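Local coordinates for In2-1 family protein, glutathione transferase lambda3 (Populus trichocarpa, PDB 4PQI), which binds glutathione and, as a monomeric plant Lambda-class glutathione transferase, probably catalyses thiol-transfer reactions, at residues A16-A21 with V63-N69; F185-L189 with Y221-T226. All coordinates share one frame; numbering follows the deposited sequence.

Contact 1: residues A16-A21 with V63-N69. With GSH (glutathione), chain B.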
loop_
_atom_site.group_PDB
_atom_site.type_symbol
_atom_site.label_atom_id
_atom_site.label_comp_id
_atom_site.label_asym_id
_atom_site.label_seq_id
_atom_site.Cartn_x
_atom_site.Cartn_y
_atom_site.Cartn_z
ATOM N N ALA A 16 11.882 14.294 1.485
ATOM C CA ALA A 16 12.732 14.902 0.452
ATOM C C ALA A 16 11.994 14.990 -0.885
ATOM O O ALA A 16 11.145 14.149 -1.176
ATOM C CB ALA A 16 14.020 14.093 0.287
ATOM N N PRO A 17 12.317 16.009 -1.707
ATOM C CA PRO A 17 11.663 16.145 -3.016
ATOM C C PRO A 17 12.002 14.955 -3.913
ATOM O O PRO A 17 13.087 14.389 -3.793
ATOM C CB PRO A 17 12.269 17.448 -3.584
ATOM C CG PRO A 17 12.806 18.176 -2.405
ATOM C CD PRO A 17 13.266 17.108 -1.453
ATOM N N PRO A 18 11.069 14.541 -4.778
ATOM C CA PRO A 18 11.420 13.410 -5.642
ATOM C C PRO A 18 12.539 13.777 -6.629
ATOM O O PRO A 18 12.671 14.943 -7.017
ATOM C CB PRO A 18 10.106 13.104 -6.373
ATOM C CG PRO A 18 9.312 14.386 -6.276
ATOM C CD PRO A 18 9.668 14.962 -4.943
ATOM N N LEU A 19 13.339 12.784 -7.008
ATOM C CA LEU A 19 14.467 12.979 -7.919
ATOM C C LEU A 19 14.019 12.953 -9.377
ATOM O O LEU A 19 13.379 11.988 -9.812
ATOM C CB LEU A 19 15.478 11.853 -7.715
ATOM C CG LEU A 19 16.043 11.664 -6.308
ATOM C CD1 LEU A 19 16.997 10.451 -6.271
ATOM C CD2 LEU A 19 16.742 12.906 -5.853
ATOM N N ASP A 20 14.392 13.978 -10.139
ATOM C CA ASP A 20 14.054 14.020 -11.559
ATOM C C ASP A 20 15.122 13.372 -12.433
ATOM O O ASP A 20 16.100 12.809 -11.931
ATOM C CB ASP A 20 13.805 15.458 -12.022
ATOM C CG ASP A 20 15.046 16.339 -11.924
ATOM O OD1 ASP A 20 16.182 15.830 -12.017
ATOM O OD2 ASP A 20 14.885 17.565 -11.760
ATOM N N ALA A 21 14.948 13.500 -13.746
ATOM C CA ALA A 21 15.793 12.804 -14.708
ATOM C C ALA A 21 17.268 13.154 -14.594
ATOM O O ALA A 21 18.107 12.345 -14.949
ATOM C CB ALA A 21 15.301 13.035 -16.129
ATOM N N VAL A 63 14.195 6.760 -1.507
ATOM C CA VAL A 63 14.690 7.403 -2.719
ATOM C C VAL A 63 13.479 7.583 -3.624
ATOM O O VAL A 63 13.144 6.684 -4.393
ATOM C CB VAL A 63 15.731 6.517 -3.434
ATOM C CG1 VAL A 63 16.311 7.242 -4.648
ATOM C CG2 VAL A 63 16.841 6.112 -2.469
ATOM N N PRO A 64 12.783 8.731 -3.504
ATOM C CA PRO A 64 11.595 8.965 -4.335
ATOM C C PRO A 64 11.949 9.492 -5.736
ATOM O O PRO A 64 12.845 10.322 -5.900
ATOM C CB PRO A 64 10.814 9.998 -3.521
ATOM C CG PRO A 64 11.906 10.828 -2.875
ATOM C CD PRO A 64 12.984 9.807 -2.513
ATOM N N LEU A 65 11.240 8.976 -6.738
ATOM C CA LEU A 65 11.496 9.280 -8.136
ATOM C C LEU A 65 10.273 9.931 -8.734
ATOM O O LEU A 65 9.152 9.679 -8.300
ATOM C CB LEU A 65 11.768 7.977 -8.913
ATOM C CG LEU A 65 12.846 7.057 -8.346
ATOM C CD1 LEU A 65 12.946 5.741 -9.140
ATOM C CD2 LEU A 65 14.184 7.807 -8.323
ATOM N N ILE A 66 10.476 10.781 -9.731
ATOM C CA ILE A 66 9.362 11.243 -10.542
ATOM C C ILE A 66 9.250 10.250 -11.690
ATOM O O ILE A 66 10.071 10.274 -12.601
ATOM C CB ILE A 66 9.621 12.642 -11.123
ATOM C CG1 ILE A 66 9.907 13.650 -10.007
ATOM C CG2 ILE A 66 8.434 13.090 -11.947
ATOM C CD1 ILE A 66 10.360 15.016 -10.538
ATOM N N LEU A 67 8.253 9.371 -11.649
ATOM C CA LEU A 67 8.151 8.305 -12.656
ATOM C C LEU A 67 7.936 8.817 -14.082
ATOM O O LEU A 67 8.447 8.227 -15.032
ATOM C CB LEU A 67 7.070 7.286 -12.285
ATOM C CG LEU A 67 7.350 6.404 -11.061
ATOM C CD1 LEU A 67 6.212 5.419 -10.851
ATOM C CD2 LEU A 67 8.672 5.676 -11.199
ATOM N N GLN A 68 7.199 9.919 -14.233
ATOM C CA GLN A 68 6.992 10.526 -15.555
ATOM C C GLN A 68 8.260 11.134 -16.164
ATOM O O GLN A 68 8.290 11.473 -17.357
ATOM C CB GLN A 68 5.878 11.573 -15.503
ATOM C CG GLN A 68 4.508 10.979 -15.726
ATOM C CD GLN A 68 4.493 10.039 -16.921
ATOM O OE1 GLN A 68 4.799 10.441 -18.049
ATOM N NE2 GLN A 68 4.158 8.775 -16.676
ATOM N N ASN A 69 9.304 11.261 -15.349
ATOM C CA ASN A 69 10.563 11.880 -15.776
ATOM C C ASN A 69 11.693 11.344 -14.893
ATOM O O ASN A 69 12.321 12.084 -14.134
ATOM C CB ASN A 69 10.454 13.407 -15.661
ATOM C CG ASN A 69 11.716 14.124 -16.102
ATOM O OD1 ASN A 69 12.318 13.782 -17.118
ATOM N ND2 ASN A 69 12.131 15.118 -15.325
HETATM N N1 GSH B . 3.428 -5.684 -9.236
HETATM C CA1 GSH B . 4.258 -4.543 -8.877
HETATM C C1 GSH B . 4.330 -4.408 -7.377
HETATM O O11 GSH B . 5.371 -4.028 -6.796
HETATM O O12 GSH B . 3.343 -4.699 -6.676
HETATM C CB1 GSH B . 3.684 -3.286 -9.527
HETATM C CG1 GSH B . 4.415 -2.012 -9.116
HETATM C CD1 GSH B . 4.051 -0.916 -10.095
HETATM O OE1 GSH B . 3.296 -1.219 -11.236
HETATM N N2 GSH B . 4.436 0.336 -9.863
HETATM C CA2 GSH B . 4.098 1.358 -10.840
HETATM C C2 GSH B . 5.271 1.677 -11.722
HETATM O O2 GSH B . 6.580 1.614 -11.218
HETATM C CB2 GSH B . 3.629 2.627 -10.134
HETATM S SG2 GSH B . 1.875 2.558 -9.705
HETATM N N3 GSH B . 5.021 2.033 -12.971
HETATM C CA3 GSH B . 6.002 2.780 -13.733
HETATM C C3 GSH B . 6.385 2.010 -14.972
HETATM O O31 GSH B . 7.263 2.453 -15.754
HETATM O O32 GSH B . 5.824 0.913 -15.221
#
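Leu19 is held by Pro64 and Ile66 through a pair of backbone hydrogen bonds. Leu19 N donates to Pro64 O at 2.7 Å, and Ile66 N to Leu19 O at 3.1 Å. Together they make one isolated bridge between Leu19 and Leu65, continuing past the end of strand 60-64. A weaker CA-H...O contact runs from Pro18 CA to Pro64 O at 3.4 Å.

The apolar contacts lie along this bridge. Pro18 CB rests 3.7 Å from Ile66 CG1, which is anti to its own carbonyl carbon (chi1 -57°); Ile66 CD1 reaches on to Asp20 CB at 3.8 Å. Leu19 brings CD1 against Val63 CG1 at 3.7 Å. Farther along, the Asn69 amide lies beside Ala21, its OD1 3.2 Å from Ala21 CB, while the Asp20 carboxylate turns to Thr22.

Residues 16-21 thus flank outermost strand 60-64 of the thioredoxin-like sheet, where Val63 pairs with Leu35 and Thr37 of strand 33-37. Leu67 CD1 meets glutathione O2 at 3.8 Å, and Trp73 of helix 73-78 packs against both Leu19 and Leu65.

Contact 2: residues F185-L189 with Y221-T226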
loop_
_atom_site.group_PDB
_atom_site.type_symbol
_atom_site.label_atom_id
_atom_site.label_comp_id
_atom_site.label_asym_id
_atom_site.label_seq_id
_atom_site.Cartn_x
_atom_site.Cartn_y
_atom_site.Cartn_z
ATOM N N PHE A 185 -5.278 1.024 -2.240
ATOM C CA PHE A 185 -6.159 0.922 -3.397
ATOM C C PHE A 185 -7.586 1.310 -3.018
ATOM O O PHE A 185 -8.263 2.047 -3.755
ATOM C CB PHE A 185 -6.041 -0.470 -4.036
ATOM C CG PHE A 185 -4.686 -0.718 -4.649
ATOM C CD1 PHE A 185 -4.400 -0.270 -5.937
ATOM C CD2 PHE A 185 -3.678 -1.338 -3.917
ATOM C CE1 PHE A 185 -3.129 -0.462 -6.494
ATOM C CE2 PHE A 185 -2.412 -1.532 -4.465
ATOM C CZ PHE A 185 -2.139 -1.100 -5.755
ATOM N N VAL A 186 -8.024 0.868 -1.840
ATOM C CA VAL A 186 -9.332 1.263 -1.337
ATOM C C VAL A 186 -9.384 2.778 -1.137
ATOM O O VAL A 186 -10.369 3.411 -1.508
ATOM C CB VAL A 186 -9.708 0.512 -0.033
ATOM C CG1 VAL A 186 -10.994 1.124 0.598
ATOM C CG2 VAL A 186 -9.887 -0.974 -0.304
ATOM N N GLU A 187 -8.312 3.347 -0.576
ATOM C CA GLU A 187 -8.153 4.801 -0.422
ATOM C C GLU A 187 -8.442 5.547 -1.730
ATOM O O GLU A 187 -9.291 6.450 -1.784
ATOM C CB GLU A 187 -6.724 5.127 0.068
ATOM C CG GLU A 187 -6.283 6.602 -0.053
ATOM C CD GLU A 187 -4.778 6.836 0.248
ATOM O OE1 GLU A 187 -4.107 5.954 0.851
ATOM O OE2 GLU A 187 -4.272 7.924 -0.122
ATOM N N ARG A 188 -7.740 5.163 -2.789
ATOM C CA ARG A 188 -7.863 5.850 -4.070
ATOM C C ARG A 188 -9.205 5.558 -4.742
ATOM O O ARG A 188 -9.841 6.454 -5.276
ATOM C CB ARG A 188 -6.704 5.467 -4.988
ATOM C CG ARG A 188 -5.374 5.981 -4.493
ATOM C CD ARG A 188 -4.215 5.247 -5.141
ATOM N NE ARG A 188 -2.939 5.875 -4.814
ATOM C CZ ARG A 188 -2.356 5.788 -3.623
ATOM N NH1 ARG A 188 -2.943 5.103 -2.647
ATOM N NH2 ARG A 188 -1.193 6.389 -3.404
ATOM N N LEU A 189 -9.632 4.301 -4.698
ATOM C CA LEU A 189 -10.906 3.908 -5.290
ATOM C C LEU A 189 -12.075 4.642 -4.633
ATOM O O LEU A 189 -12.992 5.100 -5.317
ATOM C CB LEU A 189 -11.094 2.387 -5.229
ATOM C CG LEU A 189 -10.167 1.599 -6.172
ATOM C CD1 LEU A 189 -10.270 0.103 -5.891
ATOM C CD2 LEU A 189 -10.454 1.894 -7.645
ATOM N N TYR A 221 0.056 4.973 8.630
ATOM C CA TYR A 221 -0.675 5.102 7.377
ATOM C C TYR A 221 -0.928 6.556 6.972
ATOM O O TYR A 221 -0.699 6.907 5.821
ATOM C CB TYR A 221 -2.001 4.346 7.428
ATOM C CG TYR A 221 -2.920 4.643 6.253
ATOM C CD1 TYR A 221 -2.525 4.373 4.946
ATOM C CD2 TYR A 221 -4.182 5.190 6.456
ATOM C CE1 TYR A 221 -3.364 4.634 3.873
ATOM C CE2 TYR A 221 -5.019 5.463 5.397
ATOM C CZ TYR A 221 -4.605 5.178 4.104
ATOM O OH TYR A 221 -5.447 5.451 3.051
ATOM N N LYS A 222 -1.412 7.381 7.908
ATOM C CA LYS A 222 -1.814 8.753 7.597
ATOM C C LYS A 222 -0.688 9.542 6.945
ATOM O O LYS A 222 -0.923 10.289 5.995
ATOM C CB LYS A 222 -2.314 9.485 8.850
ATOM C CG LYS A 222 -3.672 9.010 9.345
ATOM C CD LYS A 222 -4.231 9.935 10.426
ATOM C CE LYS A 222 -3.397 9.865 11.682
ATOM N NZ LYS A 222 -3.992 10.629 12.813
ATOM N N GLN A 223 0.529 9.350 7.459
ATOM C CA GLN A 223 1.750 9.945 6.920
ATOM C C GLN A 223 2.004 9.674 5.431
ATOM O O GLN A 223 2.795 10.378 4.814
ATOM C CB GLN A 223 2.965 9.454 7.721
ATOM C CG GLN A 223 2.970 9.887 9.165
ATOM C CD GLN A 223 4.203 9.435 9.909
ATOM O OE1 GLN A 223 5.181 8.988 9.305
ATOM N NE2 GLN A 223 4.166 9.546 11.238
ATOM N N THR A 224 1.356 8.657 4.860
ATOM C CA THR A 224 1.687 8.224 3.498
ATOM C C THR A 224 0.600 8.551 2.474
ATOM O O THR A 224 0.768 8.298 1.274
ATOM C CB THR A 224 1.907 6.707 3.445
ATOM O OG1 THR A 224 0.653 6.060 3.631
ATOM C CG2 THR A 224 2.876 6.269 4.531
ATOM N N LYS A 225 -0.506 9.117 2.949
ATOM C CA LYS A 225 -1.667 9.381 2.098
ATOM C C LYS A 225 -1.418 10.401 0.982
ATOM O O LYS A 225 -0.748 11.414 1.175
ATOM C CB LYS A 225 -2.884 9.785 2.943
ATOM C CG LYS A 225 -3.517 8.592 3.651
ATOM C CD LYS A 225 -4.727 8.979 4.495
ATOM C CE LYS A 225 -5.981 9.081 3.656
ATOM N NZ LYS A 225 -7.180 9.264 4.513
ATOM N N THR A 226 -2.003 10.116 -0.180
ATOM C CA THR A 226 -1.800 10.881 -1.404
ATOM C C THR A 226 -2.794 12.045 -1.516
ATOM O O THR A 226 -3.830 12.059 -0.847
ATOM C CB THR A 226 -1.908 9.939 -2.643
ATOM O OG1 THR A 226 -1.302 10.550 -3.790
ATOM C CG2 THR A 226 -3.364 9.577 -2.941
HETATM O O HOH W 1 -5.748 10.366 0.140
HETATM O O HOH W 2 0.661 7.569 -1.492
#
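In the all-helical C-terminal domain of the glutathione transferase fold, Glu187 CA on helix 177-197 lies 8.3 Å from Lys225 CA of residues 221-226, so the backbones stay apart. A type I beta turn runs from Lys222 to Lys225, and Tyr221 O accepts from both Thr224 N and Thr224 OG1.

The Glu187 carboxylate joins the segments. With CG anti to the backbone N (chi1 165°) and the chain extended beyond it, the group reaches across to 221-226. Tyr221 OH donates to Glu187 OE1 at 2.6 Å from above the carboxylate plane, which stands 77° from the ring. Thr226 N reaches Glu187 OE2 at 3.2 Å, nearly along its C-O axis. Gln45 of helix 42-54 also bonds OE1, so this buried carboxylate is gripped by several donors, which would probably favour its ionised form. Lys225 CG lies 3.6 Å above one face of the Tyr221 ring, toward its rim.

Arg188 presents one guanidinium face to Thr226 CG2; Gln45 and Thr40 O bind its nitrogens. Water bridges finish the contact: one from OE2 of Glu187 to Thr226 O, the other taking a bond from Arg188 NH2 at 2.9 Å and giving one to Thr224 O.

Contact 1 closes before contact 2 opens along the chain, and the two do not touch: their centres are 19 Å apart and their nearest atoms about 10 Å. Contact 1 belongs to the edge of the thioredoxin-like sheet, contact 2 to the helices of the C-terminal domain, nearer the centre of the chain. They lie at different distances from bound glutathione: Leu67 of contact 1 belongs to its pocket, whereas the Arg188 side chain of contact 2 stays about 8 Å away. Contact 2 also reaches the thioredoxin-like half through Gln45 of helix 42-54, whose start carries pocket residues Pro42 and Phe43, so it helps join the two domains beside the glutathione site.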